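Local coordinates for uncharacterized protein BT_3980 with actin-like ATPase fold (Bacteroides thetaiotaomicron VPI-5482, PDB 3HRG) that is of unknown function but adopts an actin-like ATPase fold, the architecture of the sugar kinase, Hsp70 and actin superfamily, at residues R102-V107 / I123-Y128; K76-I81 / V117-G122; S14-T19 / A245-M250. One frame throughout, in Å; residues are numbered along the deposited sequence.

Interaction 1: R102-V107 / I123-Y128; sequences RENEIV and IDKSTY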
ATOM      1  N   ARG A 102       0.793  15.153  14.738  1.00 20.65           N
ATOM      2  CA  ARG A 102      -0.060  14.221  15.464  1.00 21.78           C
ATOM      3  C   ARG A 102       0.755  13.586  16.587  1.00 22.80           C
ATOM      4  O   ARG A 102       1.792  12.980  16.339  1.00 23.71           O
ATOM      5  CB  ARG A 102      -0.560  13.194  14.467  1.00 22.08           C
ATOM      6  CG  ARG A 102      -1.495  12.202  14.996  1.00 21.70           C
ATOM      7  CD  ARG A 102      -1.957  11.286  13.915  1.00 21.55           C
ATOM      8  NE  ARG A 102      -2.823  11.910  12.911  1.00 20.10           N
ATOM      9  CZ  ARG A 102      -3.564  11.218  12.039  1.00 18.75           C
ATOM     10  NH1 ARG A 102      -3.549   9.891  12.014  1.00 18.91           N
ATOM     11  NH2 ARG A 102      -4.349  11.851  11.198  1.00 19.17           N
ATOM     12  N   GLU A 103       0.281  13.687  17.819  1.00 24.36           N
ATOM     13  CA  GLU A 103       1.045  13.176  18.968  1.00 25.39           C
ATOM     14  C   GLU A 103       1.162  11.643  19.067  1.00 25.33           C
ATOM     15  O   GLU A 103       2.259  11.143  19.331  1.00 25.99           O
ATOM     16  CB  GLU A 103       0.483  13.766  20.273  1.00 26.24           C
ATOM     17  CG  GLU A 103       1.354  13.572  21.546  1.00 28.57           C
ATOM     18  CD  GLU A 103       2.697  14.334  21.526  1.00 32.15           C
ATOM     19  OE1 GLU A 103       3.012  15.059  20.549  1.00 33.87           O
ATOM     20  OE2 GLU A 103       3.444  14.219  22.529  1.00 34.57           O
ATOM     21  N   ASN A 104       0.103  10.879  18.807  1.00 24.49           N
ATOM     22  CA  ASN A 104       0.220   9.427  18.948  1.00 24.09           C
ATOM     23  C   ASN A 104       0.676   8.770  17.644  1.00 22.56           C
ATOM     24  O   ASN A 104       0.091   7.776  17.211  1.00 23.06           O
ATOM     25  CB  ASN A 104      -1.094   8.811  19.442  1.00 24.54           C
ATOM     26  CG  ASN A 104      -0.893   7.393  20.027  1.00 27.32           C
ATOM     27  OD1 ASN A 104      -0.176   7.228  21.039  1.00 31.79           O
ATOM     28  ND2 ASN A 104      -1.540   6.388  19.427  1.00 25.90           N
ATOM     29  N   GLU A 105       1.695   9.349  16.997  1.00 20.86           N
ATOM     30  CA  GLU A 105       2.217   8.834  15.731  1.00 19.67           C
ATOM     31  C   GLU A 105       3.733   8.698  15.763  1.00 18.84           C
ATOM     32  O   GLU A 105       4.415   9.557  16.278  1.00 18.69           O
ATOM     33  CB  GLU A 105       1.829   9.764  14.567  1.00 19.52           C
ATOM     34  CG  GLU A 105       2.294   9.300  13.179  1.00 17.31           C
ATOM     35  CD  GLU A 105       1.737  10.163  12.071  1.00 16.40           C
ATOM     36  OE1 GLU A 105       1.892  11.413  12.098  1.00 13.27           O
ATOM     37  OE2 GLU A 105       1.127   9.589  11.132  1.00 13.40           O
ATOM     38  N   ILE A 106       4.230   7.603  15.205  1.00 18.55           N
ATOM     39  CA  ILE A 106       5.653   7.341  15.035  1.00 18.14           C
ATOM     40  C   ILE A 106       5.952   7.465  13.522  1.00 16.92           C
ATOM     41  O   ILE A 106       5.163   6.987  12.696  1.00 17.12           O
ATOM     42  CB  ILE A 106       6.028   5.936  15.551  1.00 18.79           C
ATOM     43  CG1 ILE A 106       5.952   5.904  17.074  1.00 20.09           C
ATOM     44  CG2 ILE A 106       7.428   5.530  15.134  1.00 19.87           C
ATOM     45  CD1 ILE A 106       6.260   4.520  17.620  1.00 21.43           C
ATOM     46  N   VAL A 107       7.064   8.092  13.168  1.00 15.45           N
ATOM     47  CA  VAL A 107       7.476   8.218  11.769  1.00 14.87           C
ATOM     48  C   VAL A 107       8.583   7.195  11.466  1.00 14.78           C
ATOM     49  O   VAL A 107       9.587   7.142  12.172  1.00 14.50           O
ATOM     50  CB  VAL A 107       7.936   9.622  11.455  1.00 15.13           C
ATOM     51  CG1 VAL A 107       8.441   9.688   9.987  1.00 14.19           C
ATOM     52  CG2 VAL A 107       6.790  10.638  11.707  1.00 15.17           C
ATOM     53  N   ILE A 123       2.808   5.712  11.583  1.00 14.36           N
ATOM     54  CA  ILE A 123       2.081   4.582  12.134  1.00 14.78           C
ATOM     55  C   ILE A 123       1.603   4.995  13.525  1.00 15.02           C
ATOM     56  O   ILE A 123       2.326   5.678  14.281  1.00 14.80           O
ATOM     57  CB  ILE A 123       2.945   3.298  12.183  1.00 15.24           C
ATOM     58  CG1 ILE A 123       2.120   2.082  12.656  1.00 16.38           C
ATOM     59  CG2 ILE A 123       4.167   3.491  13.105  1.00 14.25           C
ATOM     60  CD1 ILE A 123       2.945   0.785  12.669  1.00 16.77           C
ATOM     61  N   ASP A 124       0.374   4.631  13.871  1.00 15.75           N
ATOM     62  CA  ASP A 124      -0.145   4.950  15.191  1.00 16.83           C
ATOM     63  C   ASP A 124       0.785   4.321  16.250  1.00 16.27           C
ATOM     64  O   ASP A 124       1.134   3.139  16.142  1.00 15.88           O
ATOM     65  CB  ASP A 124      -1.557   4.426  15.309  1.00 17.59           C
ATOM     66  CG  ASP A 124      -2.111   4.603  16.675  1.00 20.86           C
ATOM     67  OD1 ASP A 124      -2.326   5.767  17.146  1.00 26.26           O
ATOM     68  OD2 ASP A 124      -2.298   3.561  17.293  1.00 22.07           O
ATOM     69  N   LYS A 125       1.176   5.084  17.258  1.00 15.89           N
ATOM     70  CA  LYS A 125       2.120   4.595  18.271  1.00 16.11           C
ATOM     71  C   LYS A 125       1.584   3.445  19.124  1.00 15.35           C
ATOM     72  O   LYS A 125       2.330   2.547  19.458  1.00 14.56           O
ATOM     73  CB  LYS A 125       2.591   5.737  19.165  1.00 16.72           C
ATOM     74  CG  LYS A 125       3.582   5.349  20.227  1.00 18.68           C
ATOM     75  CD  LYS A 125       4.233   6.611  20.851  1.00 22.42           C
ATOM     76  CE  LYS A 125       5.190   6.233  21.989  1.00 24.23           C
ATOM     77  NZ  LYS A 125       5.880   7.434  22.597  1.00 26.89           N
ATOM     78  N   SER A 126       0.317   3.510  19.518  1.00 14.87           N
ATOM     79  CA  SER A 126      -0.310   2.432  20.282  1.00 14.84           C
ATOM     80  C   SER A 126      -0.273   1.128  19.465  1.00 13.93           C
ATOM     81  O   SER A 126      -0.018   0.045  20.003  1.00 13.29           O
ATOM     82  CB  SER A 126      -1.764   2.767  20.595  1.00 14.37           C
ATOM     83  OG  SER A 126      -1.851   3.916  21.398  1.00 18.06           O
ATOM     84  N   THR A 127      -0.539   1.254  18.170  1.00 13.67           N
ATOM     85  CA  THR A 127      -0.497   0.115  17.237  1.00 13.66           C
ATOM     86  C   THR A 127       0.926  -0.451  17.140  1.00 13.26           C
ATOM     87  O   THR A 127       1.111  -1.675  17.248  1.00 12.03           O
ATOM     88  CB  THR A 127      -1.075   0.491  15.857  1.00 13.50           C
ATOM     89  OG1 THR A 127      -2.492   0.605  15.981  1.00 14.91           O
ATOM     90  CG2 THR A 127      -0.782  -0.583  14.831  1.00 13.78           C
ATOM     91  N   TYR A 128       1.907   0.427  16.946  1.00 13.20           N
ATOM     92  CA  TYR A 128       3.316   0.016  16.905  1.00 13.75           C
ATOM     93  C   TYR A 128       3.762  -0.696  18.194  1.00 13.52           C
ATOM     94  O   TYR A 128       4.390  -1.744  18.143  1.00 14.56           O
ATOM     95  CB  TYR A 128       4.253   1.218  16.618  1.00 14.22           C
ATOM     96  CG  TYR A 128       5.693   0.806  16.803  1.00 16.33           C
ATOM     97  CD1 TYR A 128       6.339   0.071  15.818  1.00 20.70           C
ATOM     98  CD2 TYR A 128       6.370   1.061  17.983  1.00 18.52           C
ATOM     99  CE1 TYR A 128       7.656  -0.370  15.986  1.00 21.81           C
ATOM    100  CE2 TYR A 128       7.674   0.608  18.165  1.00 21.40           C
ATOM    101  CZ  TYR A 128       8.302  -0.101  17.143  1.00 22.56           C
ATOM    102  OH  TYR A 128       9.595  -0.551  17.289  1.00 27.05           O
TER
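At the open end of the β-hairpin formed by strands 105-112 and 117-124, where the second strand turns directly into helix 125-134, Asn104 and Ile106 meet the residues facing them. Ile106 and Ile123 form an antiparallel hydrogen-bonded pair: Ile106 N donates a hydrogen bond to Ile123 O at 2.9 Å in an almost straight line (177°), and Ile123 N donates back to Ile106 O. Just before the strand, Asn104 O accepts from Lys125 N at 2.9 Å, the donor standing above the carbonyl plane; this further backbone bond, outside the ladder, ties the strand entry to the first turn of the helix. Asp124 is the N-cap, and its OD2 accepts from Thr127 N at 3.0 Å. With CG anti to the backbone N (chi1 -162°), the Asn104 amide swings across to the helix start, where Asn104 ND2 donates to Ser126 OG at 3.2 Å (151°). Asn104 ND2 also bonds to Asp124 OD1, but at a doubtful 2.5 Å, too short to read closely. An alanine here would remove the amide, and Ser126 OG and the Asp124 carboxylate would probably lose their side-chain link to the strand entry. On the Ile106 and Ile123 side of the sheet the contact is apolar: Ile106 CD1 meets Tyr128 CD2 obliquely at 3.5 Å and rests on Lys125 CG. Asparagine suits its place because its amide nitrogen carries two N-H groups, one for the hydroxyl and one probably for the carboxylate; these polar contacts tie the strand entry to a helix N-terminus whose dipole the Asp124 charge probably complements.

Interaction 2: K76-I81 / V117-G122; sequences KRFTMI and VVIIFG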
ATOM      1  N   LYS A  76      -2.951   7.191   3.985  1.00 13.27           N
ATOM      2  CA  LYS A  76      -2.542   8.312   3.129  1.00 13.17           C
ATOM      3  C   LYS A  76      -1.360   9.034   3.718  1.00 12.97           C
ATOM      4  O   LYS A  76      -0.810   9.945   3.071  1.00 13.26           O
ATOM      5  CB  LYS A  76      -3.684   9.321   2.933  1.00 14.04           C
ATOM      6  CG  LYS A  76      -4.146  10.051   4.146  1.00 16.81           C
ATOM      7  CD  LYS A  76      -5.402  10.907   3.770  1.00 20.65           C
ATOM      8  CE  LYS A  76      -6.291  11.042   4.937  1.00 23.06           C
ATOM      9  NZ  LYS A  76      -6.912   9.705   5.229  1.00 24.51           N
ATOM     10  N   ARG A  77      -0.955   8.658   4.935  1.00 12.19           N
ATOM     11  CA  ARG A  77       0.092   9.379   5.658  1.00 12.86           C
ATOM     12  C   ARG A  77       1.474   8.871   5.311  1.00 13.21           C
ATOM     13  O   ARG A  77       2.109   8.201   6.100  1.00 12.49           O
ATOM     14  CB  ARG A  77      -0.173   9.342   7.158  1.00 12.50           C
ATOM     15  CG  ARG A  77      -1.501  10.070   7.514  1.00 12.53           C
ATOM     16  CD  ARG A  77      -1.803  10.128   8.967  1.00 14.21           C
ATOM     17  NE  ARG A  77      -0.809  10.923   9.678  1.00 13.33           N
ATOM     18  CZ  ARG A  77      -0.799  12.259   9.756  1.00 14.58           C
ATOM     19  NH1 ARG A  77      -1.734  13.018   9.178  1.00 15.37           N
ATOM     20  NH2 ARG A  77       0.168  12.849  10.429  1.00 14.91           N
ATOM     21  N   PHE A  78       1.899   9.199   4.090  1.00 12.98           N
ATOM     22  CA  PHE A  78       3.231   8.847   3.606  1.00 12.96           C
ATOM     23  C   PHE A  78       3.687   9.948   2.675  1.00 13.01           C
ATOM     24  O   PHE A  78       2.876  10.701   2.109  1.00 13.27           O
ATOM     25  CB  PHE A  78       3.326   7.487   2.874  1.00 12.94           C
ATOM     26  CG  PHE A  78       2.596   7.444   1.544  1.00 13.61           C
ATOM     27  CD1 PHE A  78       3.217   7.837   0.362  1.00 13.90           C
ATOM     28  CD2 PHE A  78       1.289   7.054   1.502  1.00 12.81           C
ATOM     29  CE1 PHE A  78       2.544   7.787  -0.837  1.00 14.96           C
ATOM     30  CE2 PHE A  78       0.600   7.002   0.303  1.00 13.89           C
ATOM     31  CZ  PHE A  78       1.232   7.400  -0.873  1.00 14.90           C
ATOM     32  N   THR A  79       5.005  10.039   2.538  1.00 14.11           N
ATOM     33  CA  THR A  79       5.649  11.014   1.690  1.00 13.80           C
ATOM     34  C   THR A  79       6.832  10.366   0.970  1.00 14.01           C
ATOM     35  O   THR A  79       7.641   9.673   1.591  1.00 13.48           O
ATOM     36  CB  THR A  79       6.186  12.165   2.523  1.00 14.63           C
ATOM     37  OG1 THR A  79       5.099  12.926   3.045  1.00 16.82           O
ATOM     38  CG2 THR A  79       7.096  13.081   1.661  1.00 16.01           C
HETATM   39  N   MSE A  80       6.928  10.583  -0.335  1.00 13.51           N
HETATM   40  CA  MSE A  80       8.026  10.033  -1.111  1.00 13.19           C
HETATM   41  C   MSE A  80       9.100  11.079  -1.315  1.00 13.18           C
HETATM   42  O   MSE A  80       8.782  12.223  -1.609  1.00 11.92           O
HETATM   43  CB  MSE A  80       7.522   9.532  -2.465  1.00 12.94           C
HETATM   44  CG  MSE A  80       8.589   8.871  -3.348  1.00 13.07           C
HETATM   45 SE   MSE A  80       9.654  10.057  -4.429  0.75  9.97          SE
HETATM   46  CE  MSE A  80       8.295  10.672  -5.681  1.00 14.58           C
ATOM     47  N   ILE A  81      10.364  10.670  -1.143  1.00 12.77           N
ATOM     48  CA  ILE A  81      11.484  11.569  -1.408  0.50 12.59           C
ATOM     49  C   ILE A  81      12.564  10.785  -2.180  1.00 12.46           C
ATOM     50  O   ILE A  81      12.826   9.610  -1.910  1.00 12.96           O
ATOM     51  CB  ILE A  81      12.054  12.243  -0.130  0.50 12.37           C
ATOM     52  CG1 ILE A  81      12.997  13.403  -0.503  0.50 13.04           C
ATOM     53  CG2 ILE A  81      12.715  11.232   0.772  0.50 11.94           C
ATOM     54  CD1 ILE A  81      13.688  13.981   0.702  0.50 14.64           C
ATOM     55  N   VAL A 117      14.302   5.683  -4.308  1.00 14.48           N
ATOM     56  CA  VAL A 117      13.389   6.505  -3.554  1.00 14.55           C
ATOM     57  C   VAL A 117      13.234   5.998  -2.132  1.00 14.07           C
ATOM     58  O   VAL A 117      13.599   4.840  -1.800  1.00 13.53           O
ATOM     59  CB  VAL A 117      11.971   6.596  -4.178  1.00 15.66           C
ATOM     60  CG1 VAL A 117      11.981   7.115  -5.635  1.00 15.38           C
ATOM     61  CG2 VAL A 117      11.272   5.269  -4.116  1.00 15.80           C
ATOM     62  N   VAL A 118      12.698   6.876  -1.297  1.00 12.91           N
ATOM     63  CA  VAL A 118      12.396   6.555   0.101  1.00 12.46           C
ATOM     64  C   VAL A 118      10.984   6.922   0.371  1.00 12.99           C
ATOM     65  O   VAL A 118      10.525   7.954  -0.086  1.00 12.84           O
ATOM     66  CB  VAL A 118      13.305   7.349   1.044  1.00 12.75           C
ATOM     67  CG1 VAL A 118      12.941   7.090   2.561  1.00 12.29           C
ATOM     68  CG2 VAL A 118      14.733   7.028   0.754  1.00 11.64           C
ATOM     69  N   ILE A 119      10.276   6.079   1.121  1.00 12.64           N
ATOM     70  CA  ILE A 119       8.920   6.342   1.534  1.00 12.81           C
ATOM     71  C   ILE A 119       8.977   6.533   3.060  1.00 12.94           C
ATOM     72  O   ILE A 119       9.410   5.618   3.777  1.00 12.26           O
ATOM     73  CB  ILE A 119       7.973   5.173   1.223  1.00 12.86           C
ATOM     74  CG1 ILE A 119       7.892   4.923  -0.299  1.00 12.59           C
ATOM     75  CG2 ILE A 119       6.542   5.445   1.828  1.00 13.41           C
ATOM     76  CD1 ILE A 119       7.230   6.049  -1.070  1.00 15.08           C
ATOM     77  N   ILE A 120       8.604   7.738   3.515  1.00 12.66           N
ATOM     78  CA  ILE A 120       8.534   8.121   4.921  1.00 12.56           C
ATOM     79  C   ILE A 120       7.056   7.982   5.272  1.00 13.27           C
ATOM     80  O   ILE A 120       6.214   8.466   4.528  1.00 15.13           O
ATOM     81  CB  ILE A 120       9.031   9.539   5.169  1.00 11.66           C
ATOM     82  CG1 ILE A 120      10.428   9.771   4.571  1.00 12.49           C
ATOM     83  CG2 ILE A 120       9.037   9.806   6.660  1.00 11.41           C
ATOM     84  CD1 ILE A 120      10.872  11.296   4.533  1.00 11.35           C
ATOM     85  N   PHE A 121       6.738   7.274   6.362  1.00 13.26           N
ATOM     86  CA  PHE A 121       5.338   6.959   6.681  1.00 13.72           C
ATOM     87  C   PHE A 121       5.051   6.955   8.189  1.00 13.27           C
ATOM     88  O   PHE A 121       5.903   6.678   9.013  1.00 12.49           O
ATOM     89  CB  PHE A 121       4.930   5.610   6.035  1.00 13.74           C
ATOM     90  CG  PHE A 121       5.613   4.390   6.615  1.00 14.83           C
ATOM     91  CD1 PHE A 121       6.879   3.999   6.182  1.00 13.30           C
ATOM     92  CD2 PHE A 121       4.984   3.613   7.587  1.00 14.73           C
ATOM     93  CE1 PHE A 121       7.512   2.868   6.711  1.00 14.60           C
ATOM     94  CE2 PHE A 121       5.615   2.484   8.115  1.00 13.89           C
ATOM     95  CZ  PHE A 121       6.879   2.110   7.662  1.00 13.60           C
ATOM     96  N   GLY A 122       3.816   7.272   8.523  1.00 13.56           N
ATOM     97  CA  GLY A 122       3.411   7.322   9.911  1.00 13.57           C
ATOM     98  C   GLY A 122       2.696   6.048  10.313  1.00 14.31           C
ATOM     99  O   GLY A 122       2.064   5.382   9.486  1.00 13.81           O
TER
HETATM  100  O   HOH W   1       1.288   5.686   6.854  1.00 16.13           O
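Phe78 to Ile81 pair with Val118 to Phe121 as the edge and centre strands of a three-stranded antiparallel sheet, with strand axes 4.6 Å apart. Thr79 with Ile120 and Ile81 with Val118 are the hydrogen-bonded pairs, each closed by two backbone bonds, such as Thr79 N to Ile120 O at 2.8 Å; Phe78 with Phe121 and Met80 with Ile119 are the non-hydrogen-bonded ones. The β-branched residues among them suit extended backbone. On the face of Ile81, Val118 and Ile120, the first two side chains lie side by side and point the same way, Ile81 CG2 being 3.9 Å from Val118 CB in the conformer described. On the other face, Met80 (selenomethionine in the crystal) spreads over two neighbours: Met80 CB lies 3.8 Å from Ile119 CD1, and a bend about CB-CG (chi2 -85°) brings Met80 SE to 3.9 Å from Val117 CG1. The long, unbranched chain lets one residue touch both neighbours. Phe78 and Phe121 meet at CB; with chi1 at 68° in each, CG sits between the backbone N and the carbonyl carbon, and both rings lead away from the partner strand.

Farther out, helix 91-96 covers the first face through Leu94, which touches both Ile81 and Ile120, whereas Met80 reaches Leu182 of strand 181-189 on the second. The Thr79 hydroxyl is hydrogen-bonded to His99, a polar partner fitting an edge strand, and Arg77 pairs with Glu105. At the end of the ladder, Arg77 O accepts from Gly122 N at 3.1 Å, and one water donates to both Arg77 O and Gly122 O, at 2.8 Å from each oxygen.

Interaction 3: S14-T19 / A245-M250; sequences SIRLST and ANNIDM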
ATOM      1  N   SER A  14       2.373 -12.129   6.624  1.00 11.97           N
ATOM      2  CA  SER A  14       2.263 -10.736   6.147  1.00 12.29           C
ATOM      3  C   SER A  14       0.912 -10.235   6.601  1.00 12.70           C
ATOM      4  O   SER A  14      -0.100 -10.941   6.467  1.00 12.97           O
ATOM      5  CB  SER A  14       2.437 -10.606   4.653  1.00 12.47           C
ATOM      6  OG  SER A  14       3.725 -11.017   4.264  1.00 12.62           O
ATOM      7  N   ILE A  15       0.928  -9.044   7.184  1.00 12.73           N
ATOM      8  CA  ILE A  15      -0.239  -8.409   7.754  1.00 12.89           C
ATOM      9  C   ILE A  15      -0.454  -7.061   7.132  1.00 12.52           C
ATOM     10  O   ILE A  15       0.472  -6.235   7.155  1.00 12.34           O
ATOM     11  CB  ILE A  15      -0.047  -8.166   9.276  1.00 13.09           C
ATOM     12  CG1 ILE A  15       0.180  -9.486  10.050  1.00 13.97           C
ATOM     13  CG2 ILE A  15      -1.270  -7.460   9.883  1.00 12.69           C
ATOM     14  CD1 ILE A  15       0.504  -9.314  11.521  1.00 13.90           C
ATOM     15  N   ARG A  16      -1.654  -6.820   6.587  1.00 12.67           N
ATOM     16  CA  ARG A  16      -1.996  -5.513   6.011  0.50 12.85           C
ATOM     17  C   ARG A  16      -3.022  -4.869   6.918  1.00 12.63           C
ATOM     18  O   ARG A  16      -4.088  -5.467   7.154  1.00 12.53           O
ATOM     19  CB  ARG A  16      -2.582  -5.605   4.600  0.50 13.12           C
ATOM     20  CG  ARG A  16      -3.042  -4.221   4.057  0.50 14.32           C
ATOM     21  CD  ARG A  16      -3.471  -4.264   2.609  0.50 16.52           C
ATOM     22  NE  ARG A  16      -4.539  -5.230   2.355  0.50 17.07           N
ATOM     23  CZ  ARG A  16      -5.833  -4.921   2.267  0.50 18.76           C
ATOM     24  NH1 ARG A  16      -6.243  -3.662   2.365  0.50 19.22           N
ATOM     25  NH2 ARG A  16      -6.715  -5.874   2.031  0.50 18.83           N
ATOM     26  N   LEU A  17      -2.709  -3.668   7.404  1.00 12.40           N
ATOM     27  CA  LEU A  17      -3.589  -2.909   8.266  1.00 12.92           C
ATOM     28  C   LEU A  17      -4.163  -1.703   7.537  1.00 12.67           C
ATOM     29  O   LEU A  17      -3.447  -0.934   6.892  1.00 12.23           O
ATOM     30  CB  LEU A  17      -2.868  -2.420   9.531  1.00 13.10           C
ATOM     31  CG  LEU A  17      -2.181  -3.488  10.386  1.00 14.68           C
ATOM     32  CD1 LEU A  17      -1.501  -2.836  11.567  1.00 15.91           C
ATOM     33  CD2 LEU A  17      -3.152  -4.579  10.826  1.00 13.80           C
ATOM     34  N   SER A  18      -5.473  -1.574   7.594  1.00 13.05           N
ATOM     35  CA  SER A  18      -6.141  -0.428   7.024  1.00 13.92           C
ATOM     36  C   SER A  18      -7.451  -0.228   7.745  1.00 14.80           C
ATOM     37  O   SER A  18      -7.941  -1.111   8.450  1.00 14.52           O
ATOM     38  CB  SER A  18      -6.406  -0.624   5.531  1.00 14.23           C
ATOM     39  OG  SER A  18      -7.523  -1.427   5.325  1.00 15.69           O
ATOM     40  N   THR A  19      -8.038   0.940   7.547  1.00 15.85           N
ATOM     41  CA  THR A  19      -9.333   1.232   8.135  1.00 16.79           C
ATOM     42  C   THR A  19     -10.465   0.431   7.447  1.00 17.43           C
ATOM     43  O   THR A  19     -11.530   0.313   8.008  1.00 18.38           O
ATOM     44  CB  THR A  19      -9.632   2.723   8.041  1.00 16.97           C
ATOM     45  OG1 THR A  19      -9.581   3.095   6.668  1.00 16.81           O
ATOM     46  CG2 THR A  19      -8.596   3.536   8.833  1.00 16.39           C
ATOM     47  N   ALA A 245      -8.174  -7.289  -9.632  1.00 16.61           N
ATOM     48  CA  ALA A 245      -8.983  -6.085  -9.365  1.00 17.37           C
ATOM     49  C   ALA A 245      -9.015  -5.692  -7.873  1.00 17.72           C
ATOM     50  O   ALA A 245      -9.607  -4.673  -7.510  1.00 17.88           O
ATOM     51  CB  ALA A 245     -10.422  -6.270  -9.906  1.00 17.30           C
ATOM     52  N   ASN A 246      -8.392  -6.498  -7.017  1.00 18.16           N
ATOM     53  CA  ASN A 246      -8.338  -6.231  -5.599  1.00 18.57           C
ATOM     54  C   ASN A 246      -7.135  -6.947  -4.999  1.00 19.03           C
ATOM     55  O   ASN A 246      -6.512  -7.804  -5.644  1.00 19.07           O
ATOM     56  CB  ASN A 246      -9.635  -6.685  -4.911  1.00 18.49           C
ATOM     57  N   ASN A 247      -6.796  -6.559  -3.773  1.00 19.33           N
ATOM     58  CA  ASN A 247      -5.710  -7.172  -3.005  1.00 19.53           C
ATOM     59  C   ASN A 247      -4.358  -7.328  -3.728  1.00 19.55           C
ATOM     60  O   ASN A 247      -3.623  -8.297  -3.514  1.00 19.33           O
ATOM     61  CB  ASN A 247      -6.225  -8.515  -2.461  1.00 19.60           C
ATOM     62  CG  ASN A 247      -7.481  -8.342  -1.607  1.00 20.04           C
ATOM     63  OD1 ASN A 247      -7.498  -7.534  -0.676  1.00 20.44           O
ATOM     64  ND2 ASN A 247      -8.531  -9.105  -1.917  1.00 20.32           N
ATOM     65  N   ILE A 248      -4.029  -6.339  -4.562  1.00 19.83           N
ATOM     66  CA  ILE A 248      -2.762  -6.330  -5.319  1.00 19.92           C
ATOM     67  C   ILE A 248      -1.516  -6.200  -4.388  1.00 19.92           C
ATOM     68  O   ILE A 248      -0.409  -6.653  -4.741  1.00 19.49           O
ATOM     69  CB  ILE A 248      -2.806  -5.229  -6.435  1.00 20.11           C
ATOM     70  CG1 ILE A 248      -1.671  -5.418  -7.437  1.00 20.45           C
ATOM     71  CG2 ILE A 248      -2.806  -3.812  -5.833  1.00 19.44           C
ATOM     72  CD1 ILE A 248      -1.825  -4.514  -8.661  1.00 20.34           C
ATOM     73  N   ASP A 249      -1.731  -5.584  -3.214  1.00 19.92           N
ATOM     74  CA  ASP A 249      -0.720  -5.388  -2.153  1.00 20.12           C
ATOM     75  C   ASP A 249       0.100  -6.619  -1.760  1.00 19.62           C
ATOM     76  O   ASP A 249       1.323  -6.523  -1.609  1.00 19.51           O
ATOM     77  CB  ASP A 249      -1.408  -4.905  -0.869  1.00 20.41           C
ATOM     78  CG  ASP A 249      -2.482  -5.898  -0.363  1.00 21.78           C
ATOM     79  OD1 ASP A 249      -3.509  -6.098  -1.035  1.00 21.65           O
ATOM     80  OD2 ASP A 249      -2.295  -6.508   0.706  1.00 25.66           O
HETATM   81  N   MSE A 250      -0.583  -7.755  -1.566  1.00 19.19           N
HETATM   82  CA  MSE A 250       0.056  -9.022  -1.157  1.00 18.74           C
HETATM   83  C   MSE A 250       0.770  -9.606  -2.369  1.00 19.28           C
HETATM   84  O   MSE A 250       1.854 -10.198  -2.225  1.00 19.32           O
HETATM   85  CB  MSE A 250      -0.958 -10.054  -0.617  1.00 18.08           C
HETATM   86  CG  MSE A 250      -1.650  -9.757   0.726  1.00 15.48           C
HETATM   87 SE   MSE A 250      -0.455  -9.637   2.270  0.75  7.84          SE
HETATM   88  CE  MSE A 250      -1.763  -9.552   3.735  1.00  6.70           C
TER
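Arg16, on strand 12-17 at the centre of a five-stranded mixed sheet of the actin-like fold, reaches across to Asp249 in the first turn of the C-terminal helix 248-255. The charged part of the contact, described for one of the two modelled conformers of Arg16, is a salt bridge from Arg16 NE to Asp249 OD2 at 3.1 Å, with guanidinium and carboxylate planes 64° apart rather than flat against each other. Arg16 CG lies anti to the backbone N (chi1 175°), and this extended start brings Arg16 CD to 3.2 Å from Asp249 OD2; the bend at chi3 (57°) then sets NE beside the carboxylate. Arginine suits this gap because its length spans it and its charge meets the aspartate. Among the polar neighbours, Asn247 OD1 is 3.3 Å from Arg16 NH2, but at an angle too poor for a hydrogen bond. Gln143 touches both Arg16 and Asp249, bordering the pair.

The remaining contact is van der Waals and belongs to Met250 (selenomethionine in the crystal), whose unbranched chain lies against the strand beside Ser14, a residue small enough to admit it. Met250 SE is 3.9 Å from Ser14 CB, and Met250 CE 3.5 Å from Ser14 O.

Interactions 1 and 2 share strand 117-124 and belong to one three-stranded sheet, in which that strand lies between 78-82 and 105-112; their centres are 15 Å apart. They meet in a salt bridge from Arg77 NE to Glu105 OE2 (2.8 Å) and in packing of Val107 CG1 on Ile120 CG2 (3.4 Å); Glu105 is also held by the Tyr96 hydroxyl. An unidentified ligand, probably from the crystallisation liquor, lies nearby, hydrogen-bonded to Arg102 NH2 and Lys76 N. Interaction 3 joins a strand of another sheet to the C-terminal helix. It touches interaction 1 through Leu17 CD1 and Thr127 CG2, 4.0 Å apart, whereas its nearest atoms lie about 7 Å from interaction 2.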